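Local atomic coordinates of spore coat polysaccharide biosynthesis protein SpsE (PDB entry 1VLI), a protein that probably works as an N-acylneuraminate-9-phosphate synthase-type enzyme in the biosynthesis of the spore coat polysaccharide. Residues A361-P366 with W373-L378; G317-A322 with K343-H348; T321-K326 with I365-G370. One frame throughout, in Å; residues are numbered along the deposited sequence.

Contact 1. Residues A361-P366 with W373-L378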
ATOM      1  N   ALA A 361     -12.172   6.807  30.173  1.00 58.13           N
ATOM      2  CA  ALA A 361     -11.745   5.459  30.603  1.00 56.94           C
ATOM      3  C   ALA A 361     -12.550   4.996  31.831  1.00 55.39           C
ATOM      4  O   ALA A 361     -12.824   5.795  32.753  1.00 54.57           O
ATOM      5  CB  ALA A 361     -10.236   5.463  30.927  1.00 52.85           C
ATOM      6  N   VAL A 362     -12.906   3.710  31.883  1.00 55.32           N
ATOM      7  CA  VAL A 362     -13.537   3.207  33.121  1.00 53.34           C
ATOM      8  C   VAL A 362     -12.564   2.528  34.083  1.00 53.13           C
ATOM      9  O   VAL A 362     -12.943   2.128  35.171  1.00 57.34           O
ATOM     10  CB  VAL A 362     -14.791   2.345  32.867  1.00 52.56           C
ATOM     11  CG1 VAL A 362     -15.767   3.095  31.989  1.00 54.02           C
ATOM     12  CG2 VAL A 362     -14.438   0.976  32.284  1.00 48.80           C
ATOM     13  N   ARG A 363     -11.312   2.401  33.672  1.00 52.72           N
ATOM     14  CA  ARG A 363     -10.248   1.902  34.541  1.00 52.31           C
ATOM     15  C   ARG A 363      -8.913   2.403  34.003  1.00 54.35           C
ATOM     16  O   ARG A 363      -8.824   2.805  32.842  1.00 54.90           O
ATOM     17  CB  ARG A 363     -10.236   0.379  34.559  1.00 49.29           C
ATOM     18  CG  ARG A 363     -10.119  -0.259  33.166  1.00 50.48           C
ATOM     19  CD  ARG A 363     -10.362  -1.756  33.164  1.00 51.77           C
ATOM     20  NE  ARG A 363      -9.829  -2.424  31.977  1.00 54.86           N
ATOM     21  CZ  ARG A 363      -9.844  -3.746  31.806  1.00 60.27           C
ATOM     22  NH1 ARG A 363     -10.363  -4.522  32.751  1.00 58.60           N
ATOM     23  NH2 ARG A 363      -9.352  -4.302  30.701  1.00 52.71           N
ATOM     24  N   ASP A 364      -7.882   2.338  34.837  1.00 54.59           N
ATOM     25  CA  ASP A 364      -6.518   2.641  34.425  1.00 56.09           C
ATOM     26  C   ASP A 364      -6.072   1.792  33.239  1.00 57.46           C
ATOM     27  O   ASP A 364      -6.268   0.589  33.244  1.00 60.76           O
ATOM     28  CB  ASP A 364      -5.561   2.364  35.578  1.00 56.05           C
ATOM     29  CG  ASP A 364      -5.795   3.272  36.775  1.00 55.88           C
ATOM     30  OD1 ASP A 364      -6.550   4.273  36.661  1.00 50.96           O
ATOM     31  OD2 ASP A 364      -5.240   3.048  37.868  1.00 50.80           O
ATOM     32  N   ILE A 365      -5.465   2.412  32.237  1.00 56.47           N
ATOM     33  CA  ILE A 365      -4.872   1.670  31.129  1.00 57.05           C
ATOM     34  C   ILE A 365      -3.389   2.022  31.083  1.00 59.43           C
ATOM     35  O   ILE A 365      -3.036   3.207  31.083  1.00 58.10           O
ATOM     36  CB  ILE A 365      -5.553   2.026  29.809  1.00 53.52           C
ATOM     37  CG1 ILE A 365      -7.062   2.200  30.020  1.00 52.15           C
ATOM     38  CG2 ILE A 365      -5.272   0.952  28.768  1.00 60.12           C
ATOM     39  CD1 ILE A 365      -7.806   2.796  28.843  1.00 49.36           C
ATOM     40  N   PRO A 366      -2.516   1.010  31.098  1.00 62.31           N
ATOM     41  CA  PRO A 366      -1.076   1.247  30.948  1.00 63.38           C
ATOM     42  C   PRO A 366      -0.744   1.859  29.570  1.00 64.36           C
ATOM     43  O   PRO A 366      -1.525   1.712  28.622  1.00 64.91           O
ATOM     44  CB  PRO A 366      -0.481  -0.159  31.084  1.00 63.29           C
ATOM     45  CG  PRO A 366      -1.541  -0.962  31.826  1.00 63.81           C
ATOM     46  CD  PRO A 366      -2.830  -0.421  31.305  1.00 62.59           C
ATOM     47  N   TRP A 373     -12.499  -3.666  25.278  1.00 55.63           N
ATOM     48  CA  TRP A 373     -13.844  -3.190  25.627  1.00 54.27           C
ATOM     49  C   TRP A 373     -13.984  -2.918  27.102  1.00 54.47           C
ATOM     50  O   TRP A 373     -14.680  -1.986  27.522  1.00 55.40           O
ATOM     51  CB  TRP A 373     -14.916  -4.179  25.165  1.00 56.28           C
ATOM     52  CG  TRP A 373     -15.191  -4.067  23.715  1.00 54.13           C
ATOM     53  CD1 TRP A 373     -14.889  -4.986  22.749  1.00 58.98           C
ATOM     54  CD2 TRP A 373     -15.792  -2.950  23.034  1.00 56.03           C
ATOM     55  NE1 TRP A 373     -15.267  -4.510  21.510  1.00 53.68           N
ATOM     56  CE2 TRP A 373     -15.824  -3.263  21.658  1.00 54.78           C
ATOM     57  CE3 TRP A 373     -16.291  -1.702  23.449  1.00 66.43           C
ATOM     58  CZ2 TRP A 373     -16.364  -2.395  20.701  1.00 50.36           C
ATOM     59  CZ3 TRP A 373     -16.806  -0.827  22.481  1.00 59.79           C
ATOM     60  CH2 TRP A 373     -16.835  -1.181  21.137  1.00 58.48           C
ATOM     61  N   ASP A 374     -13.297  -3.720  27.898  1.00 54.79           N
ATOM     62  CA  ASP A 374     -13.348  -3.570  29.331  1.00 53.94           C
ATOM     63  C   ASP A 374     -12.786  -2.249  29.826  1.00 54.98           C
ATOM     64  O   ASP A 374     -13.018  -1.886  30.975  1.00 56.62           O
ATOM     65  CB  ASP A 374     -12.622  -4.726  29.981  1.00 56.14           C
ATOM     66  CG  ASP A 374     -13.492  -5.967  30.098  1.00 63.31           C
ATOM     67  OD1 ASP A 374     -14.687  -5.953  29.710  1.00 65.57           O
ATOM     68  OD2 ASP A 374     -13.046  -7.020  30.575  1.00 74.27           O
ATOM     69  N   ASP A 375     -12.052  -1.539  28.967  1.00 54.95           N
ATOM     70  CA  ASP A 375     -11.477  -0.246  29.311  1.00 54.58           C
ATOM     71  C   ASP A 375     -12.538   0.830  29.176  1.00 54.02           C
ATOM     72  O   ASP A 375     -12.383   1.901  29.736  1.00 53.28           O
ATOM     73  CB  ASP A 375     -10.283   0.097  28.385  1.00 54.78           C
ATOM     74  CG  ASP A 375      -9.104  -0.885  28.533  1.00 57.50           C
ATOM     75  OD1 ASP A 375      -8.945  -1.421  29.656  1.00 56.30           O
ATOM     76  OD2 ASP A 375      -8.294  -1.190  27.597  1.00 47.34           O
ATOM     77  N   ILE A 376     -13.602   0.553  28.416  1.00 55.49           N
ATOM     78  CA  ILE A 376     -14.629   1.574  28.119  1.00 57.60           C
ATOM     79  C   ILE A 376     -16.042   1.271  28.604  1.00 60.24           C
ATOM     80  O   ILE A 376     -16.846   2.200  28.735  1.00 63.23           O
ATOM     81  CB  ILE A 376     -14.652   1.977  26.619  1.00 57.77           C
ATOM     82  CG1 ILE A 376     -14.530   0.779  25.710  1.00 63.57           C
ATOM     83  CG2 ILE A 376     -13.474   2.902  26.272  1.00 57.12           C
ATOM     84  CD1 ILE A 376     -13.745   1.106  24.476  1.00 63.25           C
ATOM     85  N   LEU A 377     -16.327  -0.001  28.905  1.00 58.09           N
ATOM     86  CA  LEU A 377     -17.660  -0.427  29.324  1.00 54.90           C
ATOM     87  C   LEU A 377     -17.800  -0.653  30.831  1.00 52.63           C
ATOM     88  O   LEU A 377     -16.983  -1.339  31.477  1.00 50.34           O
ATOM     89  CB  LEU A 377     -18.109  -1.654  28.526  1.00 56.91           C
ATOM     90  CG  LEU A 377     -18.264  -1.387  27.024  1.00 56.15           C
ATOM     91  CD1 LEU A 377     -18.469  -2.688  26.274  1.00 57.90           C
ATOM     92  CD2 LEU A 377     -19.396  -0.373  26.716  1.00 56.63           C
ATOM     93  N   LEU A 378     -18.842  -0.038  31.384  1.00 51.40           N
ATOM     94  CA  LEU A 378     -19.043  -0.009  32.823  1.00 49.88           C
ATOM     95  C   LEU A 378     -19.573  -1.372  33.254  1.00 48.75           C
ATOM     96  O   LEU A 378     -20.529  -1.869  32.678  1.00 45.60           O
ATOM     97  CB  LEU A 378     -20.023   1.104  33.206  1.00 48.87           C
ATOM     98  CG  LEU A 378     -20.081   1.454  34.693  1.00 54.67           C
ATOM     99  CD1 LEU A 378     -19.198   2.656  34.932  1.00 63.49           C
ATOM    100  CD2 LEU A 378     -21.512   1.723  35.185  1.00 55.04           C
TER
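Asp375 OD1 receives two N-H groups from a single arginine: Arg363 NE donates at 2.7 Å, and Arg363 NH2 adds a weak, more bent bond at 3.1 Å. The oxygen lies almost in the guanidinium plane, yet the carboxylate is turned 53° against it, so this salt bridge uses one oxygen and not the parallel two-oxygen form. Arg363 CG stands between its own backbone N and carbonyl carbon (chi1 55°), from where the extended chain crosses Asp374 and Asp375 at a slant; Asp374 CB lies over the rim of one guanidinium face, 3.4 Å from Arg363 NH2. Asp375 OD2 turns to a weak bond with Val372 N. On the backbone, Val362 N makes a nearly straight bond of 2.9 Å to Asp375 O, while Val362 CG1 rests on Ile376 O at 3.5 Å. Ile365 CD1 approaches Asp375 CB to 3.7 Å. With an alanine here, Arg363 would probably lose its salt-bridge partner, keeping only the more distant charge of Asp374, and its end could turn more freely. The case illustrates how one residue can join two segments of the chain through both backbone and side chain: both follow helix 352-356 in the SAF domain, and Pro366 O reaches Thr320 OG1 on strand 317-320.

Contact 2. Residues G317-A322 with K343-H348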
ATOM      1  N   GLY A 317      -4.681  -1.062  15.190  1.00 54.71           N
ATOM      2  CA  GLY A 317      -5.692  -0.974  16.215  1.00 53.79           C
ATOM      3  C   GLY A 317      -5.467   0.265  17.052  1.00 56.79           C
ATOM      4  O   GLY A 317      -4.546   1.060  16.785  1.00 57.58           O
ATOM      5  N   ILE A 318      -6.290   0.430  18.087  1.00 56.30           N
ATOM      6  CA  ILE A 318      -6.198   1.606  18.912  1.00 55.47           C
ATOM      7  C   ILE A 318      -5.360   1.329  20.154  1.00 56.34           C
ATOM      8  O   ILE A 318      -5.665   0.405  20.926  1.00 55.06           O
ATOM      9  CB  ILE A 318      -7.602   2.089  19.286  1.00 55.72           C
ATOM     10  CG1 ILE A 318      -8.396   2.419  18.027  1.00 48.95           C
ATOM     11  CG2 ILE A 318      -7.488   3.298  20.165  1.00 44.15           C
ATOM     12  CD1 ILE A 318      -9.796   2.834  18.299  1.00 50.67           C
ATOM     13  N   PHE A 319      -4.325   2.148  20.354  1.00 54.54           N
ATOM     14  CA  PHE A 319      -3.332   1.908  21.402  1.00 54.83           C
ATOM     15  C   PHE A 319      -3.130   3.129  22.232  1.00 55.16           C
ATOM     16  O   PHE A 319      -3.251   4.222  21.718  1.00 56.96           O
ATOM     17  CB  PHE A 319      -1.996   1.522  20.780  1.00 54.42           C
ATOM     18  CG  PHE A 319      -1.923   0.090  20.349  1.00 57.23           C
ATOM     19  CD1 PHE A 319      -2.352  -0.294  19.085  1.00 55.97           C
ATOM     20  CD2 PHE A 319      -1.432  -0.886  21.218  1.00 59.05           C
ATOM     21  CE1 PHE A 319      -2.308  -1.643  18.687  1.00 57.57           C
ATOM     22  CE2 PHE A 319      -1.371  -2.225  20.831  1.00 46.59           C
ATOM     23  CZ  PHE A 319      -1.818  -2.599  19.560  1.00 55.76           C
ATOM     24  N   THR A 320      -2.832   2.949  23.515  1.00 56.91           N
ATOM     25  CA  THR A 320      -2.494   4.071  24.379  1.00 59.84           C
ATOM     26  C   THR A 320      -1.076   4.552  24.064  1.00 59.49           C
ATOM     27  O   THR A 320      -0.147   3.742  23.924  1.00 59.78           O
ATOM     28  CB  THR A 320      -2.571   3.685  25.853  1.00 59.89           C
ATOM     29  OG1 THR A 320      -1.942   2.412  26.036  1.00 65.38           O
ATOM     30  CG2 THR A 320      -4.018   3.448  26.286  1.00 64.80           C
ATOM     31  N   THR A 321      -0.924   5.862  23.942  1.00 57.80           N
ATOM     32  CA  THR A 321       0.402   6.466  23.774  1.00 57.80           C
ATOM     33  C   THR A 321       1.009   6.939  25.109  1.00 60.55           C
ATOM     34  O   THR A 321       2.209   7.236  25.167  1.00 64.62           O
ATOM     35  CB  THR A 321       0.362   7.634  22.780  1.00 54.56           C
ATOM     36  OG1 THR A 321      -0.610   8.586  23.204  1.00 62.07           O
ATOM     37  CG2 THR A 321      -0.151   7.202  21.463  1.00 50.40           C
ATOM     38  N   ALA A 322       0.179   7.022  26.160  1.00 60.09           N
ATOM     39  CA  ALA A 322       0.581   7.378  27.535  1.00 58.13           C
ATOM     40  C   ALA A 322      -0.268   6.533  28.502  1.00 57.79           C
ATOM     41  O   ALA A 322      -1.170   5.861  28.048  1.00 59.29           O
ATOM     42  CB  ALA A 322       0.363   8.871  27.783  1.00 56.50           C
ATOM     43  N   LYS A 343       2.596  -6.786  20.326  1.00 76.71           N
ATOM     44  CA  LYS A 343       1.606  -6.588  21.378  1.00 73.44           C
ATOM     45  C   LYS A 343       0.249  -7.139  20.942  1.00 71.69           C
ATOM     46  O   LYS A 343       0.004  -7.259  19.739  1.00 73.11           O
ATOM     47  CB  LYS A 343       1.536  -5.093  21.706  1.00 72.28           C
ATOM     48  CG  LYS A 343       2.930  -4.473  21.839  1.00 73.44           C
ATOM     49  CD  LYS A 343       2.921  -3.011  22.276  1.00 75.35           C
ATOM     50  CE  LYS A 343       2.509  -2.080  21.147  1.00 72.52           C
ATOM     51  NZ  LYS A 343       3.386  -2.157  19.940  1.00 80.58           N
ATOM     52  N   PRO A 344      -0.606  -7.541  21.894  1.00 69.47           N
ATOM     53  CA  PRO A 344      -2.001  -7.921  21.569  1.00 66.52           C
ATOM     54  C   PRO A 344      -2.805  -6.749  20.954  1.00 63.47           C
ATOM     55  O   PRO A 344      -2.542  -5.589  21.254  1.00 64.35           O
ATOM     56  CB  PRO A 344      -2.572  -8.356  22.925  1.00 66.84           C
ATOM     57  CG  PRO A 344      -1.377  -8.693  23.737  1.00 66.26           C
ATOM     58  CD  PRO A 344      -0.315  -7.716  23.330  1.00 67.50           C
ATOM     59  N   GLN A 345      -3.753  -7.066  20.079  1.00 61.40           N
ATOM     60  CA  GLN A 345      -4.392  -6.078  19.183  1.00 58.27           C
ATOM     61  C   GLN A 345      -5.267  -5.079  19.968  1.00 57.34           C
ATOM     62  O   GLN A 345      -5.810  -5.434  21.032  1.00 55.98           O
ATOM     63  CB  GLN A 345      -5.165  -6.816  18.066  1.00 54.48           C
ATOM     64  CG  GLN A 345      -5.796  -5.952  16.978  1.00 50.59           C
ATOM     65  CD  GLN A 345      -4.789  -4.999  16.347  1.00 60.27           C
ATOM     66  OE1 GLN A 345      -4.359  -4.050  16.993  1.00 55.13           O
ATOM     67  NE2 GLN A 345      -4.392  -5.267  15.096  1.00 50.72           N
ATOM     68  N   GLY A 346      -5.355  -3.833  19.489  1.00 52.96           N
ATOM     69  CA  GLY A 346      -6.212  -2.821  20.122  1.00 51.48           C
ATOM     70  C   GLY A 346      -7.579  -2.849  19.450  1.00 53.96           C
ATOM     71  O   GLY A 346      -7.751  -3.546  18.454  1.00 53.72           O
ATOM     72  N   LEU A 347      -8.563  -2.119  19.985  1.00 53.96           N
ATOM     73  CA  LEU A 347      -9.873  -1.963  19.312  1.00 54.77           C
ATOM     74  C   LEU A 347      -9.746  -1.565  17.851  1.00 55.93           C
ATOM     75  O   LEU A 347      -8.847  -0.814  17.504  1.00 56.07           O
ATOM     76  CB  LEU A 347     -10.700  -0.868  19.975  1.00 52.17           C
ATOM     77  CG  LEU A 347     -11.741  -1.203  21.013  1.00 56.35           C
ATOM     78  CD1 LEU A 347     -12.893  -0.243  20.768  1.00 54.02           C
ATOM     79  CD2 LEU A 347     -12.168  -2.702  20.949  1.00 44.08           C
ATOM     80  N   HIS A 348     -10.663  -2.028  17.003  1.00 56.78           N
ATOM     81  CA  HIS A 348     -10.634  -1.625  15.587  1.00 56.04           C
ATOM     82  C   HIS A 348     -10.636  -0.099  15.402  1.00 54.68           C
ATOM     83  O   HIS A 348     -11.360   0.604  16.100  1.00 51.78           O
ATOM     84  CB  HIS A 348     -11.830  -2.203  14.864  1.00 55.20           C
ATOM     85  CG  HIS A 348     -11.707  -2.125  13.387  1.00 51.34           C
ATOM     86  ND1 HIS A 348     -11.963  -0.972  12.679  1.00 60.03           N
ATOM     87  CD2 HIS A 348     -11.324  -3.047  12.482  1.00 44.81           C
ATOM     88  CE1 HIS A 348     -11.764  -1.194  11.393  1.00 48.72           C
ATOM     89  NE2 HIS A 348     -11.371  -2.447  11.248  1.00 55.28           N
TER
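Phe319 projects its ring toward 343-348, where CZ comes within 3.5 Å of Pro344 O and CE1 within 3.6 Å of Gln345 OE1. With CG anti to its carbonyl carbon (chi1 -80°), the ring reaches past Gly346, whose CA lies over the rim of one face. Lys343 folds back at its last two torsions, laying CE 3.9 Å from Phe319 CE2; its NZ bonds to Pro340 O and stays far enough from the ring centre that any cation-pi attraction is weak at most. Gln345 starts away from the strand but bends at chi2 (53°), which returns OE1 to take a bond of 2.7 Å from Gly346 N on a lone pair, while NE2 binds Tyr315 O. Gly346 lets the backbones close in: a beta carbon on it would collide with Ile318 O, which instead takes a CA-H...O contact from Gly346 CA at 3.4 Å. Ile318 N bonds to Leu347 O at 2.9 Å, bent to 135° at the hydrogen, and Ile318 CD1 reaches on to His348 O. The example shows a loop held against a short strand whose regular antiparallel partner is 335-338, consistent with the beta-clip fold to which SAF (antifreeze-like) domains belong.

Contact 3. Residues T321-K326 with I365-G370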
ATOM      1  N   THR A 321      -0.924   5.862  23.942  1.00 57.80           N
ATOM      2  CA  THR A 321       0.402   6.466  23.774  1.00 57.80           C
ATOM      3  C   THR A 321       1.009   6.939  25.109  1.00 60.55           C
ATOM      4  O   THR A 321       2.209   7.236  25.167  1.00 64.62           O
ATOM      5  CB  THR A 321       0.362   7.634  22.780  1.00 54.56           C
ATOM      6  OG1 THR A 321      -0.610   8.586  23.204  1.00 62.07           O
ATOM      7  CG2 THR A 321      -0.151   7.202  21.463  1.00 50.40           C
ATOM      8  N   ALA A 322       0.179   7.022  26.160  1.00 60.09           N
ATOM      9  CA  ALA A 322       0.581   7.378  27.535  1.00 58.13           C
ATOM     10  C   ALA A 322      -0.268   6.533  28.502  1.00 57.79           C
ATOM     11  O   ALA A 322      -1.170   5.861  28.048  1.00 59.29           O
ATOM     12  CB  ALA A 322       0.363   8.871  27.783  1.00 56.50           C
ATOM     13  N   PRO A 323       0.011   6.507  29.808  1.00 57.26           N
ATOM     14  CA  PRO A 323      -0.920   5.850  30.735  1.00 57.06           C
ATOM     15  C   PRO A 323      -2.229   6.643  30.838  1.00 56.69           C
ATOM     16  O   PRO A 323      -2.216   7.872  30.951  1.00 54.13           O
ATOM     17  CB  PRO A 323      -0.171   5.872  32.081  1.00 55.16           C
ATOM     18  CG  PRO A 323       1.230   6.181  31.754  1.00 54.36           C
ATOM     19  CD  PRO A 323       1.194   7.032  30.515  1.00 56.80           C
ATOM     20  N   ILE A 324      -3.355   5.949  30.756  1.00 56.82           N
ATOM     21  CA  ILE A 324      -4.641   6.622  30.901  1.00 55.43           C
ATOM     22  C   ILE A 324      -5.266   6.243  32.227  1.00 57.70           C
ATOM     23  O   ILE A 324      -5.308   5.070  32.593  1.00 60.76           O
ATOM     24  CB  ILE A 324      -5.576   6.279  29.714  1.00 56.95           C
ATOM     25  CG1 ILE A 324      -4.943   6.728  28.381  1.00 45.66           C
ATOM     26  CG2 ILE A 324      -6.953   6.920  29.899  1.00 53.98           C
ATOM     27  CD1 ILE A 324      -5.822   6.495  27.181  1.00 51.80           C
ATOM     28  N   GLN A 325      -5.749   7.242  32.952  1.00 57.36           N
ATOM     29  CA  GLN A 325      -6.341   6.997  34.254  1.00 56.12           C
ATOM     30  C   GLN A 325      -7.858   6.984  34.243  1.00 54.49           C
ATOM     31  O   GLN A 325      -8.497   7.611  33.390  1.00 52.31           O
ATOM     32  CB  GLN A 325      -5.802   7.993  35.263  1.00 56.97           C
ATOM     33  CG  GLN A 325      -4.334   7.660  35.669  1.00 59.31           C
ATOM     34  CD  GLN A 325      -3.981   8.698  36.748  1.00 58.49           C
ATOM     35  OE1 GLN A 325      -4.081   8.387  38.030  1.00 67.35           O
ATOM     36  NE2 GLN A 325      -3.607   9.975  36.276  1.00 61.14           N
ATOM     37  N   LYS A 326      -8.412   6.243  35.200  1.00 54.26           N
ATOM     38  CA  LYS A 326      -9.855   6.058  35.330  1.00 54.20           C
ATOM     39  C   LYS A 326     -10.558   7.408  35.353  1.00 53.82           C
ATOM     40  O   LYS A 326     -10.231   8.237  36.183  1.00 54.21           O
ATOM     41  CB  LYS A 326     -10.172   5.304  36.635  1.00 52.40           C
ATOM     42  CG  LYS A 326     -11.624   4.883  36.739  1.00 52.50           C
ATOM     43  CD  LYS A 326     -12.015   4.449  38.139  1.00 52.68           C
ATOM     44  CE  LYS A 326     -13.268   3.588  38.050  1.00 58.43           C
ATOM     45  NZ  LYS A 326     -13.722   3.197  39.418  1.00 59.64           N
ATOM     46  N   ILE A 365      -5.465   2.412  32.237  1.00 56.47           N
ATOM     47  CA  ILE A 365      -4.872   1.670  31.129  1.00 57.05           C
ATOM     48  C   ILE A 365      -3.389   2.022  31.083  1.00 59.43           C
ATOM     49  O   ILE A 365      -3.036   3.207  31.083  1.00 58.10           O
ATOM     50  CB  ILE A 365      -5.553   2.026  29.809  1.00 53.52           C
ATOM     51  CG1 ILE A 365      -7.062   2.200  30.020  1.00 52.15           C
ATOM     52  CG2 ILE A 365      -5.272   0.952  28.768  1.00 60.12           C
ATOM     53  CD1 ILE A 365      -7.806   2.796  28.843  1.00 49.36           C
ATOM     54  N   PRO A 366      -2.516   1.010  31.098  1.00 62.31           N
ATOM     55  CA  PRO A 366      -1.076   1.247  30.948  1.00 63.38           C
ATOM     56  C   PRO A 366      -0.744   1.859  29.570  1.00 64.36           C
ATOM     57  O   PRO A 366      -1.525   1.712  28.622  1.00 64.91           O
ATOM     58  CB  PRO A 366      -0.481  -0.159  31.084  1.00 63.29           C
ATOM     59  CG  PRO A 366      -1.541  -0.962  31.826  1.00 63.81           C
ATOM     60  CD  PRO A 366      -2.830  -0.421  31.305  1.00 62.59           C
ATOM     61  N   ALA A 367       0.385   2.552  29.452  1.00 64.48           N
ATOM     62  CA  ALA A 367       0.805   3.073  28.143  1.00 65.11           C
ATOM     63  C   ALA A 367       1.145   1.885  27.277  1.00 67.36           C
ATOM     64  O   ALA A 367       1.397   0.800  27.808  1.00 69.55           O
ATOM     65  CB  ALA A 367       2.004   3.965  28.286  1.00 64.57           C
ATOM     66  N   ASP A 368       1.127   2.077  25.957  1.00 68.33           N
ATOM     67  CA  ASP A 368       1.530   1.046  24.992  1.00 68.84           C
ATOM     68  C   ASP A 368       0.699  -0.222  24.985  1.00 67.26           C
ATOM     69  O   ASP A 368       1.201  -1.298  24.651  1.00 68.64           O
ATOM     70  CB  ASP A 368       2.981   0.670  25.218  1.00 70.33           C
ATOM     71  CG  ASP A 368       3.889   1.475  24.382  1.00 82.37           C
ATOM     72  OD1 ASP A 368       4.081   1.042  23.213  1.00 96.65           O
ATOM     73  OD2 ASP A 368       4.412   2.557  24.790  1.00 82.88           O
ATOM     74  N   THR A 369      -0.567  -0.092  25.344  1.00 63.45           N
ATOM     75  CA  THR A 369      -1.446  -1.234  25.451  1.00 59.78           C
ATOM     76  C   THR A 369      -2.597  -1.016  24.489  1.00 58.48           C
ATOM     77  O   THR A 369      -3.103   0.105  24.360  1.00 58.18           O
ATOM     78  CB  THR A 369      -1.940  -1.332  26.896  1.00 59.47           C
ATOM     79  OG1 THR A 369      -0.803  -1.209  27.755  1.00 60.39           O
ATOM     80  CG2 THR A 369      -2.487  -2.732  27.217  1.00 58.74           C
ATOM     81  N   GLY A 370      -2.985  -2.068  23.777  1.00 55.10           N
ATOM     82  CA  GLY A 370      -4.135  -1.958  22.929  1.00 53.38           C
ATOM     83  C   GLY A 370      -5.405  -1.863  23.749  1.00 55.81           C
ATOM     84  O   GLY A 370      -5.611  -2.648  24.694  1.00 56.05           O
TER
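Ala367 CB sits squarely over one face of the peptide group that links Ala322 to Pro323, 3.4 Å from Ala322 C and a little farther from Pro323 N. Another flat group, the peptide between Ile365 and Pro366, is approached differently: Ile324 N comes to Ile365 O in the carbonyl plane, at 2.8 Å. The reverse bond, from Ile365 N to Ile324 O, measures 2.7 Å and is the straighter of the two, with 168° at the hydrogen. Together they form a single antiparallel bridge of the hydrogen-bonded kind within the SAF domain, a family of the beta-clip fold.

Beyond the bridge the contact continues through softer interactions. Pro323 CA makes a bent CA-H...O contact with Ile365 O, so that this oxygen is met by a carbon as well as by a nitrogen, and Ala367 CA makes another, also bent, with Ala322 O at 3.4 Å. The Pro323 ring lies beside Ala367, its CD 3.9 Å from Ala367 CB. On the buried side, Ile324 CB approaches Ile365 CD1 only loosely, and the rest of the Ile324 side chain packs on Phe330, Ala361 and Ile335 of strand 335-338, joining the bridge to the domain interior.

Past Ala367 the chain turns sharply. Asp368 adopts a left-handed backbone conformation, and its N bonds to the carbonyl of Thr320. This brings Thr369 back towards the preceding residues: with OG1 anti to its own carbonyl carbon (chi1 -48°), the hydroxyl of Thr369 donates through OG1 to Ala367 O at 3.0 Å, meeting that oxygen well out of the carbonyl plane (62°).

In the fold
Read from the N terminus, strand 317-320 opens contact 2, which closes when 343-348 returns after strand 335-338. Contact 3 starts from the same stretch, on Thr321 and Ala322, and closes much later, once helix 352-356 has been passed; contact 2 therefore closes inside the longer loop of contact 3. Contact 1 begins on the stretch where contact 3 ends, sharing Ile365 and Pro366 with it, and closes a short loop at 373-378, following contact 2 in series. Asp364 OD1, bonded to Lys326 N, stitches contacts 1 and 3 together. The result ties strand 317-320, the loop after strand 335-338 and the stretch after helix 352-356 into one unit.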